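Local coordinates for protein L-asparaginase I (Vibrio cholerae, PDB 2OCD) that probably catalyses the hydrolysis of L-asparagine to L-aspartate and ammonium as a homotetrameric enzyme of the asparaginase 1 family, at residues S102-N107 and N206-Q211; P234-I239 and Y312-N317; E253-L258 and G287-D292; G265-N270 and E321-K326. All coordinates share one frame; numbering follows the deposited sequence. Where two conformers were deposited one is given.

How the contacts relate
Contacts 1 and 4 are buried, whereas contacts 2 and 3 are only partly so, with contact 3 lying farthest from the centre of the chain. Contacts 2 and 4 sit side by side, about 8 Å between centres: strands 237-242 and 267-272 are neighbours in one parallel sheet, and helices 303-315 and 320-327 pack against them. Contact 3 adds helix 252-263, which connects those strands along the chain, and touches contact 4 where L290 meets N270. Contact 1 joins contact 2 through Q211 and N236. The chemistry differs accordingly: contact 1 combines a backbone hydrogen bond with apolar packing, while contacts 2, 3 and 4 rest on van der Waals packing, mostly aliphatic, joined in contact 2 by the amide of N236.

Contact 1: residues S102-N107 and N206-Q211; sequences SFMFEN and NPITPQ
M104 and N206 meet first through their backbones: N206 N donates to M104 O at 2.8 Å, in the carbonyl plane and almost perfectly straight (178°). M104 is the last residue of helix 94-104, and F105 is where the chain leaves helical angles. The side chain of M104, a selenomethionine, then runs on toward I208. Extended at chi2, it brings SE to I208 CG2, and the bend at chi3 (76°) folds CE onto the same methyl, M104 CE being 3.4 Å from I208 CG2. Further back, M104 CG lies 3.9 Å from I208 CD1, so M104 touches the isoleucine along its own length, the two side chains crossing at about a right angle. From helix 65-78, Q69 and A72 also touch M104. On the other side of the backbone bond, N206 ND2 comes to 3.7 Å from E106 CD, with the amide and carboxylate planes nearly perpendicular (85°). K204 ties this pair together: its NZ makes a salt bridge with E106 OE2 and a hydrogen bond with N206 OD1. The arrangement is a helix running directly into a short strand, 105-106, paired antiparallel with 204-205, from which the loop 206-211 leads on toward the C-terminal α/β domain.

Contact 2: residues P234-I239 and Y312-N317; sequences PVNAMI and YLLSQN
L314 reaches out from the C-terminal part of helix 303-315 to meet A237 and N236, and its CD1 methyl does most of the touching. The tight part is the approach of L314 CD1 to A237 CB, 3.6 Å, where two methyl groups meet; A237 also touches L310 of the same helix. A237 CB is the buried methyl on which the leucine lies, at the start of the strand. Next to it, L314 CD1 is 3.8 Å from N236 OD1, a plain van der Waals approach to the amide, whose side chain comes from the opposite direction. This is helix-on-sheet packing in the C-terminal α/β domain: strand 237-242 is an inner strand of a four-stranded parallel sheet, and helix 303-315 lies against it, with L307 and L310 touching I239 farther along. Toward N236 the contact loosens. Both N236 and L314 are partly exposed, and the second leucine methyl, L314 CD2, stays 4.2 Å from N236 ND2. A chi1 of 61° carries the N236 amide over toward L314, with OD1 beside the CD1 methyl, while ND2 is hydrogen-bonded to Q211 OE1. Just before N236 the chain passes P234, which follows a cis peptide bond and packs on E225 of the second subunit, and V235, which meets V226 of that same subunit.

Contact 3: residues E253-L258 and G287-D292; sequences ELLAQL and GCALAD
L255 packs against A289 and L290, joining two helices of the C-terminal α/β domain: the long helix 252-263, which makes the β-α-β crossover between parallel strands 237-242 and 267-272, and the short helix 289-292. The closest approach is L255 CD2 to A289 CB, 3.6 Å. L255 CG also lies 3.9 Å from A289 O, so one branch of the leucine and its branch point rest on the alanine methyl and on the backbone of the first helical residue. The other branch is shared, L255 CD1 lying 4.1 Å from both A289 CB and L290 CD1; the two leucines cross at about a right angle. One turn further along the long helix, L258 also approaches L290, although L258 was modelled in two conformers and that contact is correspondingly less certain. In the next shell, L290 touches A248 and M281 from neighbouring loops. L254, on another side of the long helix, packs on H224 and I227 of helix 224-231. K259 NZ makes a weak hydrogen bond to D292 O. The short helix begins after C288, its N-cap residue, and its first turn is closed by D292 N donating to C288 O at 2.9 Å.

Contact 4: residues G265-N270 and E321-K326; sequences GVIVVN and EEVKAK
V323 is the residue that helix 320-327 turns to I267 at the start of strand 267-272; K324 brings its backbone alongside. Ahead of them in the helix, E321 O accepts the helical bond of A325 N at 2.8 Å, and E322 O that of K326 N at 2.9 Å. E322 N in turn is held by S319 OG. V323 is the main partner. Its CG1 is anti to the backbone N (chi1 166°), on the side from which the isoleucine approaches, and V323 CG1 lies 4.0 Å from I267 CG1. The model brings I267 CD1 closer to this methyl than two carbons can sit, so the exact placing of the isoleucine end is doubtful; that the two side chains meet is not. K324 comes next: its backbone N is the part nearest that doubtful I267 CD1, while its side chain leads away. K326, past A325, lies against L313 and gives its amine to Q329 OE1. On the strand side, G265, with its positive phi of 91°, is the C-prime residue of a Schellman motif closing helix 252-263, from which the chain enters the strand. I267 also meets L310 of helix 303-315 and Y320, while V323 touches L313. The helix pair 303-315 and 320-327 thus lies against the parallel sheet, where strand 267-272 runs between 237-242 and 296-297.

Contact 1: residues S102-N107 and N206-Q211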
loop_
_atom_site.group_PDB
_atom_site.type_symbol
_atom_site.label_atom_id
_atom_site.label_comp_id
_atom_site.label_asym_id
_atom_site.label_seq_id
_atom_site.Cartn_x
_atom_site.Cartn_y
_atom_site.Cartn_z
ATOM N N SER B 102 27.634 -7.437 11.337
ATOM C CA SER B 102 27.984 -7.187 9.950
ATOM C C SER B 102 29.406 -6.651 9.886
ATOM O O SER B 102 30.186 -7.115 9.046
ATOM C CB SER B 102 27.021 -6.254 9.244
ATOM O OG SER B 102 27.230 -4.912 9.592
ATOM N N PHE B 103 29.765 -5.740 10.793
ATOM C CA PHE B 103 31.142 -5.199 10.799
ATOM C C PHE B 103 32.188 -6.145 11.400
ATOM O O PHE B 103 33.312 -6.233 10.874
ATOM C CB PHE B 103 31.192 -3.829 11.444
ATOM C CG PHE B 103 30.341 -2.882 10.740
ATOM C CD1 PHE B 103 30.718 -2.429 9.489
ATOM C CD2 PHE B 103 29.088 -2.539 11.248
ATOM C CE1 PHE B 103 29.939 -1.589 8.783
ATOM C CE2 PHE B 103 28.274 -1.688 10.545
ATOM C CZ PHE B 103 28.692 -1.214 9.282
HETATM N N MSE B 104 31.796 -6.872 12.450
HETATM C CA MSE B 104 32.680 -7.807 13.090
HETATM C C MSE B 104 33.158 -8.919 12.199
HETATM O O MSE B 104 34.276 -9.398 12.382
HETATM C CB MSE B 104 31.997 -8.421 14.302
HETATM C CG MSE B 104 31.893 -7.427 15.443
HETATM SE SE MSE B 104 30.892 -8.059 16.976
HETATM C CE MSE B 104 32.275 -9.239 17.676
ATOM N N PHE B 105 32.308 -9.364 11.276
ATOM C CA PHE B 105 32.673 -10.438 10.377
ATOM C C PHE B 105 33.320 -9.841 9.157
ATOM O O PHE B 105 32.807 -8.928 8.550
ATOM C CB PHE B 105 31.483 -11.275 9.912
ATOM C CG PHE B 105 30.782 -12.033 11.000
ATOM C CD1 PHE B 105 31.479 -12.644 12.023
ATOM C CD2 PHE B 105 29.416 -12.201 10.953
ATOM C CE1 PHE B 105 30.817 -13.335 12.999
ATOM C CE2 PHE B 105 28.767 -12.906 11.920
ATOM C CZ PHE B 105 29.464 -13.463 12.944
ATOM N N GLU B 106 34.425 -10.441 8.769
ATOM C CA GLU B 106 35.221 -9.981 7.676
ATOM C C GLU B 106 35.395 -11.150 6.690
ATOM O O GLU B 106 35.806 -12.242 7.077
ATOM C CB GLU B 106 36.523 -9.460 8.264
ATOM C CG GLU B 106 37.729 -9.558 7.400
ATOM C CD GLU B 106 38.713 -8.430 7.725
ATOM O OE1 GLU B 106 38.361 -7.258 7.401
ATOM O OE2 GLU B 106 39.804 -8.707 8.300
ATOM N N ASN B 107 35.029 -10.915 5.431
ATOM C CA ASN B 107 35.045 -11.939 4.387
ATOM C C ASN B 107 34.146 -13.105 4.706
ATOM O O ASN B 107 34.512 -14.254 4.531
ATOM C CB ASN B 107 36.471 -12.428 4.089
ATOM C CG ASN B 107 37.427 -11.284 3.764
ATOM O OD1 ASN B 107 37.042 -10.263 3.168
ATOM N ND2 ASN B 107 38.670 -11.435 4.187
ATOM N N ASN B 206 36.579 -9.996 13.921
ATOM C CA ASN B 206 37.315 -8.868 14.505
ATOM C C ASN B 206 36.661 -8.448 15.839
ATOM O O ASN B 206 35.460 -8.340 15.911
ATOM C CB ASN B 206 37.314 -7.667 13.528
ATOM C CG ASN B 206 38.240 -7.870 12.259
ATOM O OD1 ASN B 206 39.358 -8.445 12.308
ATOM N ND2 ASN B 206 37.767 -7.333 11.128
ATOM N N PRO B 207 37.448 -8.130 16.868
ATOM C CA PRO B 207 36.899 -7.856 18.198
ATOM C C PRO B 207 36.125 -6.562 18.313
ATOM O O PRO B 207 36.307 -5.635 17.506
ATOM C CB PRO B 207 38.130 -7.723 19.074
ATOM C CG PRO B 207 39.142 -7.182 18.173
ATOM C CD PRO B 207 38.895 -7.879 16.827
ATOM N N ILE B 208 35.280 -6.514 19.343
ATOM C CA ILE B 208 34.452 -5.357 19.648
ATOM C C ILE B 208 34.298 -5.256 21.163
ATOM O O ILE B 208 34.141 -6.286 21.850
ATOM C CB ILE B 208 33.103 -5.525 18.985
ATOM C CG1 ILE B 208 32.365 -4.196 18.818
ATOM C CG2 ILE B 208 32.319 -6.593 19.731
ATOM C CD1 ILE B 208 31.503 -4.140 17.419
ATOM N N THR B 209 34.415 -4.016 21.655
ATOM C CA THR B 209 34.293 -3.651 23.063
ATOM C C THR B 209 33.509 -2.321 23.167
ATOM O O THR B 209 33.541 -1.529 22.212
ATOM C CB THR B 209 35.653 -3.338 23.687
ATOM O OG1 THR B 209 36.171 -2.195 23.024
ATOM C CG2 THR B 209 36.656 -4.488 23.575
ATOM N N PRO B 210 32.875 -2.045 24.349
ATOM C CA PRO B 210 32.006 -0.893 24.554
ATOM C C PRO B 210 32.740 0.395 24.375
ATOM O O PRO B 210 33.885 0.486 24.754
ATOM C CB PRO B 210 31.587 -1.012 26.025
ATOM C CG PRO B 210 31.804 -2.449 26.386
ATOM C CD PRO B 210 33.003 -2.837 25.591
ATOM N N GLN B 211 32.069 1.393 23.840
ATOM C CA GLN B 211 32.684 2.668 23.572
ATOM C C GLN B 211 31.734 3.716 24.060
ATOM O O GLN B 211 30.526 3.580 23.865
ATOM C CB GLN B 211 32.909 2.885 22.077
ATOM C CG GLN B 211 33.781 1.837 21.411
ATOM C CD GLN B 211 35.243 1.924 21.834
ATOM O OE1 GLN B 211 35.747 3.020 22.193
ATOM N NE2 GLN B 211 35.930 0.778 21.824
#

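Contact 2: residues P234-I239 and Y312-N317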
loop_
_atom_site.group_PDB
_atom_site.type_symbol
_atom_site.label_atom_id
_atom_site.label_comp_id
_atom_site.label_asym_id
_atom_site.label_seq_id
_atom_site.Cartn_x
_atom_site.Cartn_y
_atom_site.Cartn_z
ATOM N N PRO B 234 34.214 10.415 29.338
ATOM C CA PRO B 234 35.105 9.711 28.386
ATOM C C PRO B 234 34.703 9.670 26.894
ATOM O O PRO B 234 35.321 8.970 26.087
ATOM C CB PRO B 234 35.083 8.282 28.939
ATOM C CG PRO B 234 33.667 8.165 29.463
ATOM C CD PRO B 234 33.207 9.514 29.902
ATOM N N VAL B 235 33.696 10.413 26.508
ATOM C CA VAL B 235 33.149 10.191 25.182
ATOM C C VAL B 235 34.199 10.239 24.078
ATOM O O VAL B 235 34.928 11.201 23.942
ATOM C CB VAL B 235 32.015 11.164 24.936
ATOM C CG1 VAL B 235 31.793 11.355 23.441
ATOM C CG2 VAL B 235 30.760 10.649 25.694
ATOM N N ASN B 236 34.313 9.179 23.300
ATOM C CA ASN B 236 35.257 9.202 22.173
ATOM C C ASN B 236 34.575 9.342 20.784
ATOM O O ASN B 236 35.278 9.517 19.763
ATOM C CB ASN B 236 36.144 7.958 22.192
ATOM C CG ASN B 236 35.347 6.666 22.071
ATOM O OD1 ASN B 236 34.114 6.688 21.843
ATOM N ND2 ASN B 236 36.032 5.529 22.230
ATOM N N ALA B 237 33.241 9.235 20.736
ATOM C CA ALA B 237 32.483 9.432 19.496
ATOM C C ALA B 237 31.098 9.997 19.798
ATOM O O ALA B 237 30.631 9.966 20.942
ATOM C CB ALA B 237 32.381 8.145 18.663
HETATM N N MSE B 238 30.462 10.508 18.742
HETATM C CA MSE B 238 29.319 11.388 18.843
HETATM C C MSE B 238 28.496 11.325 17.558
HETATM O O MSE B 238 28.934 11.749 16.482
HETATM C CB MSE B 238 29.862 12.802 19.054
HETATM C CG MSE B 238 28.932 13.993 18.714
HETATM SE SE MSE B 238 27.624 14.259 20.100
HETATM C CE MSE B 238 28.627 13.538 21.659
ATOM N N ILE B 239 27.296 10.808 17.672
ATOM C CA ILE B 239 26.344 10.805 16.564
ATOM C C ILE B 239 25.381 12.007 16.692
ATOM O O ILE B 239 24.718 12.202 17.686
ATOM C CB ILE B 239 25.548 9.470 16.494
ATOM C CG1 ILE B 239 26.512 8.297 16.343
ATOM C CG2 ILE B 239 24.551 9.466 15.324
ATOM C CD1 ILE B 239 25.803 6.940 16.459
ATOM N N TYR B 312 32.923 -1.017 15.949
ATOM C CA TYR B 312 33.868 -1.815 15.169
ATOM C C TYR B 312 35.183 -1.082 15.102
ATOM O O TYR B 312 36.162 -1.592 15.633
ATOM C CB TYR B 312 33.341 -2.080 13.766
ATOM C CG TYR B 312 34.379 -2.535 12.800
ATOM C CD1 TYR B 312 35.098 -3.677 13.027
ATOM C CD2 TYR B 312 34.627 -1.838 11.636
ATOM C CE1 TYR B 312 36.074 -4.114 12.138
ATOM C CE2 TYR B 312 35.604 -2.270 10.732
ATOM C CZ TYR B 312 36.321 -3.414 10.995
ATOM O OH TYR B 312 37.284 -3.872 10.101
ATOM N N LEU B 313 35.181 0.116 14.509
ATOM C CA LEU B 313 36.416 0.850 14.210
ATOM C C LEU B 313 37.157 1.377 15.438
ATOM O O LEU B 313 38.404 1.290 15.531
ATOM C CB LEU B 313 36.139 2.035 13.286
ATOM C CG LEU B 313 35.721 1.694 11.857
ATOM C CD1 LEU B 313 35.080 2.938 11.293
ATOM C CD2 LEU B 313 36.903 1.182 10.947
ATOM N N LEU B 314 36.412 1.933 16.382
ATOM C CA LEU B 314 37.048 2.467 17.568
ATOM C C LEU B 314 37.643 1.333 18.412
ATOM O O LEU B 314 38.455 1.611 19.307
ATOM C CB LEU B 314 36.050 3.287 18.397
ATOM C CG LEU B 314 35.670 4.659 17.830
ATOM C CD1 LEU B 314 34.312 5.119 18.403
ATOM C CD2 LEU B 314 36.767 5.727 18.105
ATOM N N SER B 315 37.235 0.074 18.148
ATOM C CA SER B 315 37.700 -1.117 18.936
ATOM C C SER B 315 38.927 -1.767 18.339
ATOM O O SER B 315 39.557 -2.569 18.967
ATOM C CB SER B 315 36.607 -2.215 19.053
ATOM O OG SER B 315 35.518 -1.866 19.907
ATOM N N GLN B 316 39.233 -1.473 17.099
ATOM C CA GLN B 316 40.513 -1.875 16.533
ATOM C C GLN B 316 41.492 -0.844 17.001
ATOM O O GLN B 316 41.101 0.153 17.594
ATOM C CB GLN B 316 40.433 -1.954 15.002
ATOM C CG GLN B 316 39.907 -3.359 14.545
ATOM C CD GLN B 316 38.421 -3.495 14.674
ATOM O OE1 GLN B 316 37.872 -4.381 15.375
ATOM N NE2 GLN B 316 37.734 -2.594 13.980
ATOM N N ASN B 317 42.765 -1.033 16.796
ATOM C CA ASN B 317 43.677 -0.011 17.318
ATOM C C ASN B 317 44.178 0.868 16.191
ATOM O O ASN B 317 45.376 0.921 15.871
ATOM C CB ASN B 317 44.761 -0.600 18.241
ATOM C CG ASN B 317 44.211 -0.862 19.666
ATOM O OD1 ASN B 317 43.618 -1.929 19.947
ATOM N ND2 ASN B 317 44.351 0.140 20.546
#

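Contact 3: residues E253-L258 and G287-D292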
loop_
_atom_site.group_PDB
_atom_site.type_symbol
_atom_site.label_atom_id
_atom_site.label_comp_id
_atom_site.label_asym_id
_atom_site.label_seq_id
_atom_site.Cartn_x
_atom_site.Cartn_y
_atom_site.Cartn_z
ATOM N N GLU B 253 28.451 29.018 18.702
ATOM C CA GLU B 253 28.923 28.357 19.903
ATOM C C GLU B 253 28.912 26.829 19.771
ATOM O O GLU B 253 29.734 26.132 20.365
ATOM C CB GLU B 253 28.056 28.775 21.084
ATOM C CG GLU B 253 27.943 30.307 21.298
ATOM C CD GLU B 253 26.486 30.717 21.578
ATOM O OE1 GLU B 253 25.916 31.551 20.812
ATOM O OE2 GLU B 253 25.905 30.153 22.550
ATOM N N LEU B 254 27.958 26.329 19.001
ATOM C CA LEU B 254 27.747 24.914 18.789
ATOM C C LEU B 254 28.731 24.442 17.773
ATOM O O LEU B 254 29.270 23.349 17.890
ATOM C CB LEU B 254 26.343 24.651 18.228
ATOM C CG LEU B 254 25.597 23.391 18.667
ATOM C CD1 LEU B 254 25.057 23.635 20.071
ATOM C CD2 LEU B 254 24.448 23.059 17.684
ATOM N N LEU B 255 28.920 25.249 16.736
ATOM C CA LEU B 255 29.979 24.970 15.805
ATOM C C LEU B 255 31.240 24.823 16.643
ATOM O O LEU B 255 31.856 23.768 16.612
ATOM C CB LEU B 255 30.122 26.029 14.707
ATOM C CG LEU B 255 29.621 25.647 13.285
ATOM C CD1 LEU B 255 28.228 24.971 13.308
ATOM C CD2 LEU B 255 29.649 26.888 12.272
ATOM N N ALA B 256 31.564 25.831 17.446
ATOM C CA ALA B 256 32.802 25.806 18.216
ATOM C C ALA B 256 33.005 24.537 19.055
ATOM O O ALA B 256 34.092 23.946 19.009
ATOM C CB ALA B 256 32.884 26.993 19.096
ATOM N N GLN B 257 31.982 24.113 19.807
ATOM C CA GLN B 257 32.092 22.883 20.638
ATOM C C GLN B 257 32.434 21.686 19.781
ATOM O O GLN B 257 33.331 20.892 20.110
ATOM C CB GLN B 257 30.780 22.535 21.328
ATOM C CG GLN B 257 30.318 23.486 22.410
ATOM C CD GLN B 257 31.304 23.597 23.549
ATOM O OE1 GLN B 257 31.717 22.583 24.151
ATOM N NE2 GLN B 257 31.688 24.842 23.869
ATOM N N LEU B 258 31.718 21.552 18.670
ATOM C CA LEU B 258 31.906 20.383 17.821
ATOM C C LEU B 258 33.341 20.362 17.273
ATOM O O LEU B 258 34.032 19.323 17.343
ATOM C CB LEU B 258 30.828 20.319 16.728
ATOM C CG LEU B 258 29.403 20.152 17.307
ATOM C CD1 LEU B 258 28.349 20.365 16.227
ATOM C CD2 LEU B 258 29.192 18.804 18.021
ATOM N N GLY B 287 25.391 23.741 3.017
ATOM C CA GLY B 287 26.619 24.505 3.296
ATOM C C GLY B 287 27.720 23.631 3.923
ATOM O O GLY B 287 27.627 22.394 3.940
ATOM N N CYS B 288 28.744 24.285 4.468
ATOM C CA CYS B 288 29.921 23.610 4.990
ATOM C C CYS B 288 30.228 23.933 6.436
ATOM O O CYS B 288 31.322 23.608 6.904
ATOM C CB CYS B 288 31.147 24.026 4.174
ATOM S SG CYS B 288 30.873 24.077 2.439
ATOM N N ALA B 289 29.301 24.589 7.138
ATOM C CA ALA B 289 29.533 25.000 8.550
ATOM C C ALA B 289 30.032 23.797 9.304
ATOM O O ALA B 289 31.010 23.865 10.057
ATOM C CB ALA B 289 28.242 25.514 9.210
ATOM N N LEU B 290 29.344 22.689 9.041
ATOM C CA LEU B 290 29.486 21.487 9.811
ATOM C C LEU B 290 30.755 20.770 9.380
ATOM O O LEU B 290 31.441 20.194 10.225
ATOM C CB LEU B 290 28.227 20.627 9.639
ATOM C CG LEU B 290 27.491 20.153 10.899
ATOM C CD1 LEU B 290 27.680 21.047 12.104
ATOM C CD2 LEU B 290 25.982 19.915 10.622
ATOM N N ALA B 291 31.086 20.856 8.091
ATOM C CA ALA B 291 32.300 20.230 7.560
ATOM C C ALA B 291 33.527 20.881 8.144
ATOM O O ALA B 291 34.429 20.197 8.588
ATOM C CB ALA B 291 32.343 20.287 6.044
ATOM N N ASP B 292 33.510 22.208 8.171
ATOM C CA ASP B 292 34.594 23.038 8.690
ATOM C C ASP B 292 34.878 22.751 10.195
ATOM O O ASP B 292 36.022 22.762 10.655
ATOM C CB ASP B 292 34.228 24.531 8.510
ATOM C CG ASP B 292 34.245 25.012 7.013
ATOM O OD1 ASP B 292 34.450 24.195 6.046
ATOM O OD2 ASP B 292 34.043 26.242 6.820
#

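Contact 4: residues G265-N270 and E321-K326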
loop_
_atom_site.group_PDB
_atom_site.type_symbol
_atom_site.label_atom_id
_atom_site.label_comp_id
_atom_site.label_asym_id
_atom_site.label_seq_id
_atom_site.Cartn_x
_atom_site.Cartn_y
_atom_site.Cartn_z
ATOM N N GLY B 265 40.258 14.750 19.054
ATOM C CA GLY B 265 40.103 13.364 18.624
ATOM C C GLY B 265 38.757 12.696 18.827
ATOM O O GLY B 265 38.716 11.454 18.863
ATOM N N VAL B 266 37.661 13.458 18.922
ATOM C CA VAL B 266 36.339 12.853 19.061
ATOM C C VAL B 266 35.710 12.753 17.677
ATOM O O VAL B 266 35.569 13.749 16.995
ATOM C CB VAL B 266 35.390 13.722 19.944
ATOM C CG1 VAL B 266 33.941 13.148 19.958
ATOM C CG2 VAL B 266 35.937 13.921 21.357
ATOM N N ILE B 267 35.297 11.570 17.250
ATOM C CA ILE B 267 34.637 11.458 15.934
ATOM C C ILE B 267 33.182 11.952 16.000
ATOM O O ILE B 267 32.459 11.700 16.968
ATOM C CB ILE B 267 34.733 10.030 15.365
ATOM C CG1 ILE B 267 36.081 9.841 14.667
ATOM C CG2 ILE B 267 33.662 9.811 14.378
ATOM C CD1 ILE B 267 36.628 8.491 14.848
ATOM N N VAL B 268 32.779 12.696 14.979
ATOM C CA VAL B 268 31.530 13.374 15.004
ATOM C C VAL B 268 30.830 13.115 13.661
ATOM O O VAL B 268 31.251 13.602 12.601
ATOM C CB VAL B 268 31.717 14.870 15.328
ATOM C CG1 VAL B 268 30.331 15.603 15.353
ATOM C CG2 VAL B 268 32.451 15.056 16.686
ATOM N N VAL B 269 29.778 12.300 13.714
ATOM C CA VAL B 269 29.151 11.789 12.519
ATOM C C VAL B 269 27.765 12.372 12.477
ATOM O O VAL B 269 27.080 12.459 13.498
ATOM C CB VAL B 269 29.103 10.237 12.521
ATOM C CG1 VAL B 269 28.357 9.717 13.714
ATOM C CG2 VAL B 269 28.507 9.660 11.188
ATOM N N ASN B 270 27.379 12.816 11.292
ATOM C CA ASN B 270 26.127 13.479 11.124
ATOM C C ASN B 270 25.129 12.527 10.444
ATOM O O ASN B 270 25.330 12.217 9.291
ATOM C CB ASN B 270 26.379 14.765 10.307
ATOM C CG ASN B 270 25.088 15.499 9.911
ATOM O OD1 ASN B 270 23.968 15.213 10.446
ATOM N ND2 ASN B 270 25.226 16.433 8.971
ATOM N N GLU B 321 42.315 9.509 12.418
ATOM C CA GLU B 321 42.086 9.799 10.983
ATOM C C GLU B 321 41.656 8.560 10.200
ATOM O O GLU B 321 40.801 8.585 9.340
ATOM C CB GLU B 321 43.384 10.352 10.343
ATOM C CG GLU B 321 43.826 11.702 10.880
ATOM C CD GLU B 321 42.810 12.870 10.620
ATOM O OE1 GLU B 321 41.965 12.778 9.695
ATOM O OE2 GLU B 321 42.866 13.892 11.373
ATOM N N GLU B 322 42.287 7.463 10.520
ATOM C CA GLU B 322 41.918 6.207 9.943
ATOM C C GLU B 322 40.434 5.820 10.253
ATOM O O GLU B 322 39.687 5.369 9.372
ATOM C CB GLU B 322 42.937 5.187 10.424
ATOM C CG GLU B 322 42.941 3.880 9.700
ATOM C CD GLU B 322 44.203 3.021 10.049
ATOM O OE1 GLU B 322 45.029 3.377 10.991
ATOM O OE2 GLU B 322 44.341 1.982 9.350
ATOM N N VAL B 323 39.995 6.022 11.489
ATOM C CA VAL B 323 38.613 5.722 11.860
ATOM C C VAL B 323 37.769 6.651 11.006
ATOM O O VAL B 323 36.790 6.198 10.326
ATOM C CB VAL B 323 38.364 5.986 13.358
ATOM C CG1 VAL B 323 36.849 6.021 13.679
ATOM C CG2 VAL B 323 39.163 4.986 14.265
ATOM N N LYS B 324 38.194 7.931 10.986
ATOM C CA LYS B 324 37.443 9.000 10.289
ATOM C C LYS B 324 37.207 8.621 8.838
ATOM O O LYS B 324 36.054 8.545 8.395
ATOM C CB LYS B 324 38.153 10.364 10.388
ATOM C CG LYS B 324 37.233 11.612 10.481
ATOM C CD LYS B 324 37.870 12.793 9.745
ATOM C CE LYS B 324 37.318 14.202 10.114
ATOM N NZ LYS B 324 37.993 15.209 9.248
ATOM N N ALA B 325 38.306 8.302 8.148
ATOM C CA ALA B 325 38.283 7.807 6.763
ATOM C C ALA B 325 37.390 6.576 6.581
ATOM O O ALA B 325 36.551 6.543 5.690
ATOM C CB ALA B 325 39.697 7.527 6.260
ATOM N N LYS B 326 37.516 5.590 7.453
ATOM C CA LYS B 326 36.738 4.363 7.328
ATOM C C LYS B 326 35.236 4.564 7.544
ATOM O O LYS B 326 34.417 3.912 6.908
ATOM C CB LYS B 326 37.281 3.323 8.290
ATOM C CG LYS B 326 38.132 2.159 7.679
ATOM C CD LYS B 326 39.371 2.547 7.020
ATOM C CE LYS B 326 39.993 1.308 6.269
ATOM N NZ LYS B 326 39.208 0.807 5.017
#